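Local coordinates for protein retinol dehydratase (Spodoptera frugiperda, PDB 1FMJ) that catalyses the dehydration of retinol on a sulfotransferase-type fold, here holding both retinol and adenosine-3'-5'-diphosphate, at residues R134-G137 and L138-Y141; T163-P166 and L167-P171; D306-H309 and F310-G314; K333-K336 and D337-D341. All coordinates share one frame; numbering follows the deposited sequence.

Interaction 1 of 4, residues R134-G137 and L138-Y141; sequences RYLG and LLEY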
loop_
_atom_site.group_PDB
_atom_site.type_symbol
_atom_site.label_atom_id
_atom_site.label_comp_id
_atom_site.label_asym_id
_atom_site.label_seq_id
_atom_site.Cartn_x
_atom_site.Cartn_y
_atom_site.Cartn_z
ATOM N N ARG A 134 -1.301 -18.755 15.646
ATOM C CA ARG A 134 -1.572 -17.474 15.010
ATOM C C ARG A 134 -0.970 -17.421 13.610
ATOM O O ARG A 134 -1.591 -16.915 12.672
ATOM C CB ARG A 134 -1.010 -16.332 15.853
ATOM C CG ARG A 134 -1.589 -16.247 17.248
ATOM C CD ARG A 134 -1.067 -15.005 17.942
ATOM N NE ARG A 134 -1.500 -13.793 17.252
ATOM C CZ ARG A 134 -0.989 -12.585 17.467
ATOM N NH1 ARG A 134 -0.015 -12.419 18.356
ATOM N NH2 ARG A 134 -1.454 -11.537 16.794
ATOM N N TYR A 135 0.237 -17.952 13.474
ATOM C CA TYR A 135 0.921 -17.969 12.189
ATOM C C TYR A 135 0.060 -18.655 11.134
ATOM O O TYR A 135 -0.109 -18.143 10.028
ATOM C CB TYR A 135 2.254 -18.704 12.326
ATOM C CG TYR A 135 3.024 -18.828 11.036
ATOM C CD1 TYR A 135 3.588 -17.710 10.427
ATOM C CD2 TYR A 135 3.194 -20.067 10.423
ATOM C CE1 TYR A 135 4.303 -17.821 9.245
ATOM C CE2 TYR A 135 3.906 -20.189 9.240
ATOM C CZ TYR A 135 4.459 -19.063 8.657
ATOM O OH TYR A 135 5.179 -19.187 7.493
ATOM N N LEU A 136 -0.482 -19.815 11.487
ATOM C CA LEU A 136 -1.327 -20.582 10.582
ATOM C C LEU A 136 -2.650 -19.869 10.319
ATOM O O LEU A 136 -3.193 -19.952 9.221
ATOM C CB LEU A 136 -1.587 -21.978 11.162
ATOM C CG LEU A 136 -0.342 -22.844 11.344
ATOM C CD1 LEU A 136 -0.717 -24.136 12.052
ATOM C CD2 LEU A 136 0.285 -23.129 9.984
ATOM N N GLY A 137 -3.178 -19.190 11.338
ATOM C CA GLY A 137 -4.420 -18.457 11.163
ATOM C C GLY A 137 -4.165 -17.327 10.179
ATOM O O GLY A 137 -5.040 -16.938 9.415
ATOM N N LEU A 138 -2.940 -16.814 10.194
ATOM C CA LEU A 138 -2.531 -15.734 9.302
ATOM C C LEU A 138 -2.462 -16.257 7.868
ATOM O O LEU A 138 -2.918 -15.603 6.927
ATOM C CB LEU A 138 -1.162 -15.212 9.739
ATOM C CG LEU A 138 -0.840 -13.727 9.599
ATOM C CD1 LEU A 138 -2.079 -12.875 9.876
ATOM C CD2 LEU A 138 0.281 -13.392 10.592
ATOM N N LEU A 139 -1.888 -17.441 7.705
ATOM C CA LEU A 139 -1.776 -18.041 6.388
ATOM C C LEU A 139 -3.145 -18.364 5.797
ATOM O O LEU A 139 -3.350 -18.219 4.597
ATOM C CB LEU A 139 -0.935 -19.319 6.448
ATOM C CG LEU A 139 0.513 -19.158 6.912
ATOM C CD1 LEU A 139 1.263 -20.463 6.710
ATOM C CD2 LEU A 139 1.184 -18.056 6.130
ATOM N N GLU A 140 -4.084 -18.787 6.636
ATOM C CA GLU A 140 -5.411 -19.146 6.143
ATOM C C GLU A 140 -6.202 -17.944 5.632
ATOM O O GLU A 140 -6.832 -18.005 4.576
ATOM C CB GLU A 140 -6.213 -19.858 7.235
ATOM C CG GLU A 140 -7.425 -20.598 6.700
ATOM C CD GLU A 140 -8.298 -21.167 7.794
ATOM O OE1 GLU A 140 -7.753 -21.772 8.747
ATOM O OE2 GLU A 140 -9.535 -21.014 7.695
ATOM N N TYR A 141 -6.185 -16.857 6.391
ATOM C CA TYR A 141 -6.895 -15.649 5.994
ATOM C C TYR A 141 -6.297 -15.140 4.699
ATOM O O TYR A 141 -7.009 -14.706 3.800
ATOM C CB TYR A 141 -6.742 -14.571 7.064
ATOM C CG TYR A 141 -7.436 -13.264 6.729
ATOM C CD1 TYR A 141 -8.802 -13.098 6.973
ATOM C CD2 TYR A 141 -6.728 -12.196 6.176
ATOM C CE1 TYR A 141 -9.447 -11.897 6.677
ATOM C CE2 TYR A 141 -7.365 -10.990 5.873
ATOM C CZ TYR A 141 -8.723 -10.850 6.129
ATOM O OH TYR A 141 -9.365 -9.666 5.844
#
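Y135 and L139 stand one turn apart (i, i+4) on alpha-helix 132-142, and their side chains meet on its buried side. The apolar contact runs over the phenol ring: L139 CG sits above one face, displaced toward the rim, and L139 CD1 approaches Y135 CE2 to 3.7 Å. In L139, chi1 of -61° sets CG over the ring, and chi2 (-171°) then directs CD1 to CE2. A looser touch, L139 CD1 to L136 CD2 at 4.3 Å, adds the neighbouring leucine. L139 also lines the retinol pocket, while Y135 packs on Y120 and lies next to N121, a calcium ligand, so this turn stands between the two sites. Replacing L139 with an alanine takes away CG and both methyls and would probably leave that face of Y135 without its leucine partner and open a gap toward the retinol.

Backbone hydrogen bonds follow the helical i, i+4 pattern: L138 N to R134 O (2.8 Å), L139 N to Y135 O (3.0 Å), E140 N to L136 O (3.0 Å) and Y141 N to G137 O (3.2 Å), the last the straightest at 166°. Among charged groups, R134 reaches beyond the helix to a salt bridge with E300 and a hydrogen bond to D297 O, fastening this turn to a loop. The Y135 carbonyl oxygen is closely packed: L138 CB lies 3.1 Å and L139 CG 3.3 Å from Y135 O.

Interaction 2 of 4, residues T163-P166 and L167-P171; sequences THLP and LSLMP. With RTL (retinol), chain H.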
loop_
_atom_site.group_PDB
_atom_site.type_symbol
_atom_site.label_atom_id
_atom_site.label_comp_id
_atom_site.label_asym_id
_atom_site.label_seq_id
_atom_site.Cartn_x
_atom_site.Cartn_y
_atom_site.Cartn_z
ATOM N N THR A 163 -6.310 -0.687 -0.616
ATOM C CA THR A 163 -5.740 -1.358 -1.773
ATOM C C THR A 163 -4.545 -0.631 -2.356
ATOM O O THR A 163 -4.424 0.593 -2.245
ATOM C CB THR A 163 -6.792 -1.549 -2.913
ATOM O OG1 THR A 163 -6.230 -2.373 -3.944
ATOM C CG2 THR A 163 -7.169 -0.215 -3.530
ATOM N N HIS A 164 -3.655 -1.404 -2.965
ATOM C CA HIS A 164 -2.493 -0.848 -3.624
ATOM C C HIS A 164 -2.643 -1.182 -5.109
ATOM O O HIS A 164 -1.697 -1.103 -5.876
ATOM C CB HIS A 164 -1.197 -1.439 -3.049
ATOM C CG HIS A 164 -0.999 -1.146 -1.592
ATOM N ND1 HIS A 164 -1.090 0.127 -1.070
ATOM C CD2 HIS A 164 -0.728 -1.961 -0.544
ATOM C CE1 HIS A 164 -0.884 0.083 0.235
ATOM N NE2 HIS A 164 -0.662 -1.172 0.580
ATOM N N LEU A 165 -3.849 -1.561 -5.518
ATOM C CA LEU A 165 -4.049 -1.873 -6.928
ATOM C C LEU A 165 -4.330 -0.613 -7.731
ATOM O O LEU A 165 -5.092 0.253 -7.297
ATOM C CB LEU A 165 -5.204 -2.866 -7.117
ATOM C CG LEU A 165 -4.924 -4.301 -6.650
ATOM C CD1 LEU A 165 -6.142 -5.171 -6.876
ATOM C CD2 LEU A 165 -3.725 -4.856 -7.393
ATOM N N PRO A 166 -3.681 -0.476 -8.898
ATOM C CA PRO A 166 -3.901 0.694 -9.749
ATOM C C PRO A 166 -5.333 0.576 -10.274
ATOM O O PRO A 166 -5.880 -0.528 -10.346
ATOM C CB PRO A 166 -2.840 0.529 -10.844
ATOM C CG PRO A 166 -2.680 -0.946 -10.939
ATOM C CD PRO A 166 -2.664 -1.367 -9.485
ATOM N N LEU A 167 -5.944 1.702 -10.618
ATOM C CA LEU A 167 -7.321 1.700 -11.094
ATOM C C LEU A 167 -7.636 0.755 -12.253
ATOM O O LEU A 167 -8.729 0.200 -12.300
ATOM C CB LEU A 167 -7.753 3.126 -11.468
ATOM C CG LEU A 167 -7.724 4.175 -10.344
ATOM C CD1 LEU A 167 -8.270 5.505 -10.867
ATOM C CD2 LEU A 167 -8.555 3.696 -9.148
ATOM N N SER A 168 -6.692 0.556 -13.171
ATOM C CA SER A 168 -6.931 -0.306 -14.330
ATOM C C SER A 168 -7.181 -1.783 -14.026
ATOM O O SER A 168 -7.662 -2.525 -14.891
ATOM C CB SER A 168 -5.778 -0.177 -15.328
ATOM O OG SER A 168 -4.564 -0.605 -14.759
ATOM N N LEU A 169 -6.853 -2.223 -12.813
ATOM C CA LEU A 169 -7.090 -3.615 -12.444
ATOM C C LEU A 169 -8.399 -3.739 -11.675
ATOM O O LEU A 169 -8.845 -4.833 -11.343
ATOM C CB LEU A 169 -5.930 -4.160 -11.602
ATOM C CG LEU A 169 -4.591 -4.169 -12.349
ATOM C CD1 LEU A 169 -3.510 -4.830 -11.506
ATOM C CD2 LEU A 169 -4.773 -4.910 -13.674
ATOM N N MET A 170 -9.016 -2.606 -11.381
ATOM C CA MET A 170 -10.280 -2.623 -10.659
ATOM C C MET A 170 -11.380 -2.220 -11.630
ATOM O O MET A 170 -11.095 -1.722 -12.719
ATOM C CB MET A 170 -10.212 -1.688 -9.447
ATOM C CG MET A 170 -9.213 -2.180 -8.391
ATOM S SD MET A 170 -9.214 -1.266 -6.833
ATOM C CE MET A 170 -8.687 0.360 -7.387
ATOM N N PRO A 171 -12.648 -2.447 -11.256
ATOM C CA PRO A 171 -13.791 -2.112 -12.109
ATOM C C PRO A 171 -13.742 -0.742 -12.758
ATOM O O PRO A 171 -13.636 0.276 -12.073
ATOM C CB PRO A 171 -14.979 -2.254 -11.162
ATOM C CG PRO A 171 -14.557 -3.386 -10.291
ATOM C CD PRO A 171 -13.106 -3.042 -9.988
HETATM C C1 RTL H . 4.691 -13.160 5.178
HETATM C C2 RTL H . 5.155 -14.465 4.456
HETATM C C3 RTL H . 4.005 -15.412 4.136
HETATM C C4 RTL H . 2.504 -15.387 4.415
HETATM C C5 RTL H . 2.243 -14.059 5.131
HETATM C C6 RTL H . 3.150 -13.048 5.485
HETATM C C7 RTL H . 2.737 -11.796 6.174
HETATM C C8 RTL H . 2.220 -10.705 5.537
HETATM C C9 RTL H . 1.811 -9.464 6.208
HETATM C C10 RTL H . 1.304 -8.448 5.419
HETATM C C11 RTL H . 0.817 -7.101 5.790
HETATM C C12 RTL H . 1.350 -6.128 4.978
HETATM C C13 RTL H . 1.239 -4.658 4.873
HETATM C C14 RTL H . 1.794 -3.722 4.047
HETATM C C15 RTL H . 1.054 -3.305 2.845
HETATM O O1 RTL H . 0.211 -2.262 3.095
HETATM C C16 RTL H . 5.210 -12.107 4.178
HETATM C C17 RTL H . 5.592 -13.128 6.422
HETATM C C18 RTL H . 0.749 -13.957 5.478
HETATM C C19 RTL H . 1.958 -9.334 7.736
HETATM C C20 RTL H . 0.271 -4.214 5.982
#
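P166 and L169 meet in the turn that follows strand 160-163 of the central parallel sheet, where a short 3-10 segment, 167-169, begins. The tight part is the buried face. L169 N bonds to P166 O at 3.1 Å, nearly straight at 165° although the donor stands above the carbonyl plane, and the proline ring rests against the leucine, P166 CG 4.0 Å from L169 CG. L165 meets the same leucine at about a right angle, CD2 to L169 CD1 at 4.1 Å. M170 SD meets T163 CG2 tip to tip at 4.0 Å, and the bend at chi3 (-64°) sets M170 CE 3.6 Å from L165 O.

The looser side holds the partly exposed L167 and S168, which add little to the side-chain packing here; S168 N bonds instead to E233 on helix 227-235. At the strand end an ST turn fixes the chain: T163 OG1 accepts from L165 N at 3.0 Å and also bonds to D107. H164, anchored through ND1 to S70 O, faces away from this packing into the retinol pocket, where its NE2 shares a hydrogen bond with retinol O1, in the ring plane, at 2.9 Å.

Interaction 3 of 4, residues D306-H309 and F310-G314; sequences DGEH and FIRKG. With A3P (adenosine-3'-5'-diphosphate), chain G; RTL (retinol), chain H.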
loop_
_atom_site.group_PDB
_atom_site.type_symbol
_atom_site.label_atom_id
_atom_site.label_comp_id
_atom_site.label_asym_id
_atom_site.label_seq_id
_atom_site.Cartn_x
_atom_site.Cartn_y
_atom_site.Cartn_z
ATOM N N ASP A 306 13.615 -7.982 13.517
ATOM C CA ASP A 306 14.080 -7.102 14.588
ATOM C C ASP A 306 14.621 -5.829 13.947
ATOM O O ASP A 306 15.222 -5.880 12.879
ATOM C CB ASP A 306 15.232 -7.729 15.388
ATOM C CG ASP A 306 14.870 -9.060 16.025
ATOM O OD1 ASP A 306 13.705 -9.245 16.436
ATOM O OD2 ASP A 306 15.774 -9.919 16.131
ATOM N N GLY A 307 14.414 -4.693 14.599
ATOM C CA GLY A 307 14.930 -3.445 14.061
ATOM C C GLY A 307 14.138 -2.834 12.920
ATOM O O GLY A 307 14.641 -1.958 12.213
ATOM N N GLU A 308 12.909 -3.294 12.729
ATOM C CA GLU A 308 12.051 -2.762 11.675
ATOM C C GLU A 308 10.651 -2.602 12.232
ATOM O O GLU A 308 10.200 -3.418 13.034
ATOM C CB GLU A 308 12.030 -3.696 10.463
ATOM C CG GLU A 308 13.272 -3.594 9.605
ATOM C CD GLU A 308 13.317 -2.307 8.790
ATOM O OE1 GLU A 308 12.472 -1.406 9.007
ATOM O OE2 GLU A 308 14.199 -2.199 7.925
ATOM N N HIS A 309 9.973 -1.547 11.804
ATOM C CA HIS A 309 8.635 -1.249 12.275
ATOM C C HIS A 309 7.748 -0.791 11.122
ATOM O O HIS A 309 8.233 -0.206 10.156
ATOM C CB HIS A 309 8.718 -0.155 13.342
ATOM C CG HIS A 309 9.536 -0.549 14.535
ATOM N ND1 HIS A 309 9.036 -1.336 15.552
ATOM C CD2 HIS A 309 10.836 -0.325 14.839
ATOM C CE1 HIS A 309 9.993 -1.578 16.431
ATOM N NE2 HIS A 309 11.095 -0.975 16.022
ATOM N N PHE A 310 6.452 -1.058 11.242
ATOM C CA PHE A 310 5.473 -0.668 10.231
ATOM C C PHE A 310 5.373 0.859 10.169
ATOM O O PHE A 310 5.303 1.436 9.094
ATOM C CB PHE A 310 4.110 -1.273 10.566
ATOM C CG PHE A 310 3.103 -1.110 9.474
ATOM C CD1 PHE A 310 3.300 -1.721 8.238
ATOM C CD2 PHE A 310 1.975 -0.317 9.662
ATOM C CE1 PHE A 310 2.387 -1.538 7.205
ATOM C CE2 PHE A 310 1.058 -0.130 8.634
ATOM C CZ PHE A 310 1.268 -0.744 7.402
ATOM N N ILE A 311 5.344 1.504 11.332
ATOM C CA ILE A 311 5.315 2.963 11.416
ATOM C C ILE A 311 6.759 3.259 11.822
ATOM O O ILE A 311 7.148 3.054 12.972
ATOM C CB ILE A 311 4.305 3.435 12.475
ATOM C CG1 ILE A 311 2.894 3.024 12.030
ATOM C CG2 ILE A 311 4.367 4.958 12.634
ATOM C CD1 ILE A 311 1.804 3.407 12.999
ATOM N N ARG A 312 7.540 3.745 10.857
ATOM C CA ARG A 312 8.977 3.952 11.017
ATOM C C ARG A 312 9.554 5.321 11.378
ATOM O O ARG A 312 9.933 5.544 12.531
ATOM C CB ARG A 312 9.646 3.428 9.742
ATOM C CG ARG A 312 11.151 3.182 9.792
ATOM C CD ARG A 312 11.605 2.583 8.462
ATOM N NE ARG A 312 11.392 3.525 7.361
ATOM C CZ ARG A 312 12.231 4.504 7.037
ATOM N NH1 ARG A 312 13.355 4.667 7.724
ATOM N NH2 ARG A 312 11.937 5.337 6.044
ATOM N N LYS A 313 9.630 6.219 10.393
ATOM C CA LYS A 313 10.203 7.554 10.574
ATOM C C LYS A 313 9.200 8.705 10.495
ATOM O O LYS A 313 9.153 9.551 11.382
ATOM C CB LYS A 313 11.297 7.775 9.530
ATOM C CG LYS A 313 12.724 7.745 10.056
ATOM C CD LYS A 313 13.134 9.096 10.618
ATOM C CE LYS A 313 14.641 9.186 10.840
ATOM N NZ LYS A 313 15.155 8.231 11.877
ATOM N N GLY A 314 8.429 8.757 9.412
ATOM C CA GLY A 314 7.434 9.801 9.253
ATOM C C GLY A 314 7.913 11.126 8.677
ATOM O O GLY A 314 7.218 12.131 8.778
HETATM P P1 A3P G . 8.404 6.073 6.443
HETATM O O1P A3P G . 8.897 4.720 6.130
HETATM O O2P A3P G . 8.528 6.376 7.884
HETATM O O3P A3P G . 9.133 7.080 5.657
HETATM P P2 A3P G . 1.707 3.295 4.214
HETATM O O4P A3P G . 0.750 3.402 5.327
HETATM O O5P A3P G . 1.052 3.616 2.928
HETATM O O6P A3P G . 2.296 1.925 4.186
HETATM O "O5'" A3P G . 2.872 4.337 4.442
HETATM C "C5'" A3P G . 3.713 4.281 5.582
HETATM C "C4'" A3P G . 4.562 5.551 5.702
HETATM O "O4'" A3P G . 3.772 6.550 6.408
HETATM C "C3'" A3P G . 5.813 5.342 6.557
HETATM O "O3'" A3P G . 6.872 6.174 6.031
HETATM C "C2'" A3P G . 5.290 5.691 7.936
HETATM O "O2'" A3P G . 6.235 5.863 8.988
HETATM C "C1'" A3P G . 4.461 6.923 7.607
HETATM N N9 A3P G . 3.497 7.256 8.664
HETATM C C8 A3P G . 2.601 6.435 9.331
HETATM N N7 A3P G . 1.867 7.036 10.229
HETATM C C5 A3P G . 2.294 8.355 10.166
HETATM C C6 A3P G . 1.916 9.550 10.872
HETATM N N6 A3P G . 0.971 9.573 11.817
HETATM N N1 A3P G . 2.564 10.740 10.549
HETATM C C2 A3P G . 3.539 10.760 9.583
HETATM N N3 A3P G . 3.985 9.695 8.848
HETATM C C4 A3P G . 3.316 8.517 9.193
HETATM C C1 RTL H . 4.691 -13.160 5.178
HETATM C C2 RTL H . 5.155 -14.465 4.456
HETATM C C3 RTL H . 4.005 -15.412 4.136
HETATM C C4 RTL H . 2.504 -15.387 4.415
HETATM C C5 RTL H . 2.243 -14.059 5.131
HETATM C C6 RTL H . 3.150 -13.048 5.485
HETATM C C7 RTL H . 2.737 -11.796 6.174
HETATM C C8 RTL H . 2.220 -10.705 5.537
HETATM C C9 RTL H . 1.811 -9.464 6.208
HETATM C C10 RTL H . 1.304 -8.448 5.419
HETATM C C11 RTL H . 0.817 -7.101 5.790
HETATM C C12 RTL H . 1.350 -6.128 4.978
HETATM C C13 RTL H . 1.239 -4.658 4.873
HETATM C C14 RTL H . 1.794 -3.722 4.047
HETATM C C15 RTL H . 1.054 -3.305 2.845
HETATM O O1 RTL H . 0.211 -2.262 3.095
HETATM C C16 RTL H . 5.210 -12.107 4.178
HETATM C C17 RTL H . 5.592 -13.128 6.422
HETATM C C18 RTL H . 0.749 -13.957 5.478
HETATM C C19 RTL H . 1.958 -9.334 7.736
HETATM C C20 RTL H . 0.271 -4.214 5.982
#
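R312 lays its side chain alongside that of E308, the guanidinium and carboxylate planes 67° apart, in the loop carrying the R312-K313-G314 signature by which sulfotransferases hold the 3'-phosphate of the nucleotide. On one face of the guanidinium lies K313 CB, offset toward the rim; at the edge, near the plane, is O1P of adenosine-3'-5'-diphosphate. R312 NE donates to O1P at 3.0 Å and R312 NH2 adds a weak bond to O1P at 3.1 Å. The chain is extended as far as CD, then bends at chi3 (64°) and brings NE and NH2 to the phosphate. The F310 ring meets both ligands obliquely: its CE1 comes 3.6 Å from retinol C20, with O6P of the nucleotide also near, and R73 makes a cation-pi contact with it.

Between E308 and R312 the touch is slight, E308 OE1 to R312 CD at 4.1 Å, with no salt bridge; E308 OE2 is bonded to H196. I311 sets its CG2 beside the imidazole part of the adenine, near C8 and N7. Backbone amides add to the grip on the nucleotide. R312 N bonds to O2' at 3.1 Å, and the next two amides converge on one phosphate oxygen. The positive phi of G314, 84°, suits a residue without a side chain. K313 N and G314 N donate to O2P, at 2.7 and 2.8 Å.

Interaction 4 of 4, residues K333-K336 and D337-D341; sequences KWIK and DNLKD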
loop_
_atom_site.group_PDB
_atom_site.type_symbol
_atom_site.label_atom_id
_atom_site.label_comp_id
_atom_site.label_asym_id
_atom_site.label_seq_id
_atom_site.Cartn_x
_atom_site.Cartn_y
_atom_site.Cartn_z
ATOM N N LYS A 333 16.608 12.020 -13.461
ATOM C CA LYS A 333 16.349 11.724 -14.863
ATOM C C LYS A 333 15.044 10.934 -14.963
ATOM O O LYS A 333 14.166 11.253 -15.772
ATOM C CB LYS A 333 17.511 10.906 -15.431
ATOM C CG LYS A 333 17.430 10.574 -16.912
ATOM C CD LYS A 333 18.680 9.794 -17.316
ATOM C CE LYS A 333 18.690 9.409 -18.783
ATOM N NZ LYS A 333 20.004 8.782 -19.152
ATOM N N TRP A 334 14.920 9.913 -14.120
ATOM C CA TRP A 334 13.739 9.066 -14.107
ATOM C C TRP A 334 12.493 9.883 -13.830
ATOM O O TRP A 334 11.469 9.726 -14.500
ATOM C CB TRP A 334 13.893 7.966 -13.054
ATOM C CG TRP A 334 12.708 7.056 -12.928
ATOM C CD1 TRP A 334 12.141 6.297 -13.916
ATOM C CD2 TRP A 334 11.973 6.765 -11.729
ATOM N NE1 TRP A 334 11.104 5.550 -13.406
ATOM C CE2 TRP A 334 10.980 5.816 -12.067
ATOM C CE3 TRP A 334 12.061 7.210 -10.400
ATOM C CZ2 TRP A 334 10.077 5.302 -11.123
ATOM C CZ3 TRP A 334 11.165 6.700 -9.461
ATOM C CH2 TRP A 334 10.185 5.755 -9.830
ATOM N N ILE A 335 12.567 10.765 -12.845
ATOM C CA ILE A 335 11.396 11.582 -12.538
ATOM C C ILE A 335 11.093 12.592 -13.650
ATOM O O ILE A 335 9.933 12.796 -14.012
ATOM C CB ILE A 335 11.569 12.319 -11.199
ATOM C CG1 ILE A 335 11.684 11.294 -10.064
ATOM C CG2 ILE A 335 10.381 13.241 -10.954
ATOM C CD1 ILE A 335 11.870 11.914 -8.694
ATOM N N LYS A 336 12.128 13.213 -14.203
ATOM C CA LYS A 336 11.924 14.197 -15.269
ATOM C C LYS A 336 11.307 13.546 -16.500
ATOM O O LYS A 336 10.398 14.106 -17.126
ATOM C CB LYS A 336 13.247 14.865 -15.646
ATOM C CG LYS A 336 13.801 15.783 -14.570
ATOM C CD LYS A 336 15.116 16.412 -15.007
ATOM C CE LYS A 336 15.703 17.295 -13.922
ATOM N NZ LYS A 336 17.031 17.826 -14.325
ATOM N N ASP A 337 11.794 12.357 -16.843
ATOM C CA ASP A 337 11.267 11.654 -17.994
ATOM C C ASP A 337 9.790 11.320 -17.810
ATOM O O ASP A 337 8.988 11.526 -18.717
ATOM C CB ASP A 337 12.056 10.374 -18.251
ATOM C CG ASP A 337 13.471 10.645 -18.722
ATOM O OD1 ASP A 337 13.718 11.757 -19.235
ATOM O OD2 ASP A 337 14.331 9.744 -18.592
ATOM N N ASN A 338 9.426 10.812 -16.638
ATOM C CA ASN A 338 8.033 10.448 -16.384
ATOM C C ASN A 338 7.080 11.635 -16.183
ATOM O O ASN A 338 5.865 11.475 -16.272
ATOM C CB ASN A 338 7.938 9.502 -15.178
ATOM C CG ASN A 338 8.403 8.096 -15.504
ATOM O OD1 ASN A 338 9.564 7.733 -15.292
ATOM N ND2 ASN A 338 7.499 7.299 -16.038
ATOM N N LEU A 339 7.622 12.817 -15.904
ATOM C CA LEU A 339 6.784 13.994 -15.708
ATOM C C LEU A 339 6.732 14.828 -16.986
ATOM O O LEU A 339 6.108 15.893 -17.026
ATOM C CB LEU A 339 7.313 14.852 -14.554
ATOM C CG LEU A 339 7.334 14.254 -13.145
ATOM C CD1 LEU A 339 7.606 15.382 -12.153
ATOM C CD2 LEU A 339 6.000 13.588 -12.820
ATOM N N LYS A 340 7.391 14.332 -18.030
ATOM C CA LYS A 340 7.418 15.022 -19.310
ATOM C C LYS A 340 6.064 14.868 -20.001
ATOM O O LYS A 340 5.510 13.773 -20.078
ATOM C CB LYS A 340 8.542 14.456 -20.195
ATOM C CG LYS A 340 8.710 15.181 -21.525
ATOM C CD LYS A 340 10.075 14.924 -22.173
ATOM C CE LYS A 340 10.226 15.773 -23.449
ATOM N NZ LYS A 340 11.602 15.761 -24.045
ATOM N N ASP A 341 5.519 15.981 -20.476
ATOM C CA ASP A 341 4.234 15.964 -21.161
ATOM C C ASP A 341 3.067 15.569 -20.259
ATOM O O ASP A 341 2.177 14.830 -20.671
ATOM C CB ASP A 341 4.281 15.020 -22.369
ATOM C CG ASP A 341 5.292 15.455 -23.415
ATOM O OD1 ASP A 341 5.365 16.668 -23.712
ATOM O OD2 ASP A 341 6.004 14.580 -23.951
#
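I335 and L339 lie side by side and point the same way, one turn apart (i, i+4), at the C-terminal end of alpha-helix 325-338. I335 CG2, anti to its own backbone nitrogen, meets L339 CD1 at 3.7 Å, and the pair extends an apolar patch shared with M349 and L344 from the chain's closing segment and with F228 of helix 227-235. A serine in place of L339 lacks CG and both methyls, and I335 CG2 would probably be left without its mate, opening a gap against F228 and L344.

W334 and N338 are turned steeply against each other, the indole and amide planes 76° apart. The indole also packs edge-to-face with F228, and N338 O accepts from K232, so both residues tie this end to helix 227-235. On the exposed side, K333 runs fully extended and slants past D337: its methylene CG is 3.6 Å from D337 OD2, whereas NZ remains 5.8 Å from that oxygen, so no salt bridge forms.

In the backbone, D337 N bonds to K333 O at 2.8 Å, nearly linear at 163°, and N338 N to W334 O at 3.2 Å. The next amide is shared: L339 N makes two weak bonds, to I335 O and to K336 O. L339 CG comes within 3.1 Å of I335 O.

In the fold
From the N terminus the four contacts follow in series, each within one continuous stretch; none nests in or crosses another, and none closes a long loop. Interaction 1 lies on helix 132-142, beside the ring end of retinol and the calcium site. Interaction 2 leaves the central parallel sheet after strand 160-163 and meets the hydroxyl end of the same ligand. Interaction 3, in the loop between helices 284-288 and 325-338, touches both retinol and the nucleotide; its nearest atoms are about 7 Å from interaction 2. Interaction 4 ends helix 325-338 far from the ligands, its centre 42 Å from that of interaction 1. Helix 227-235 is met by interactions 2 and 4.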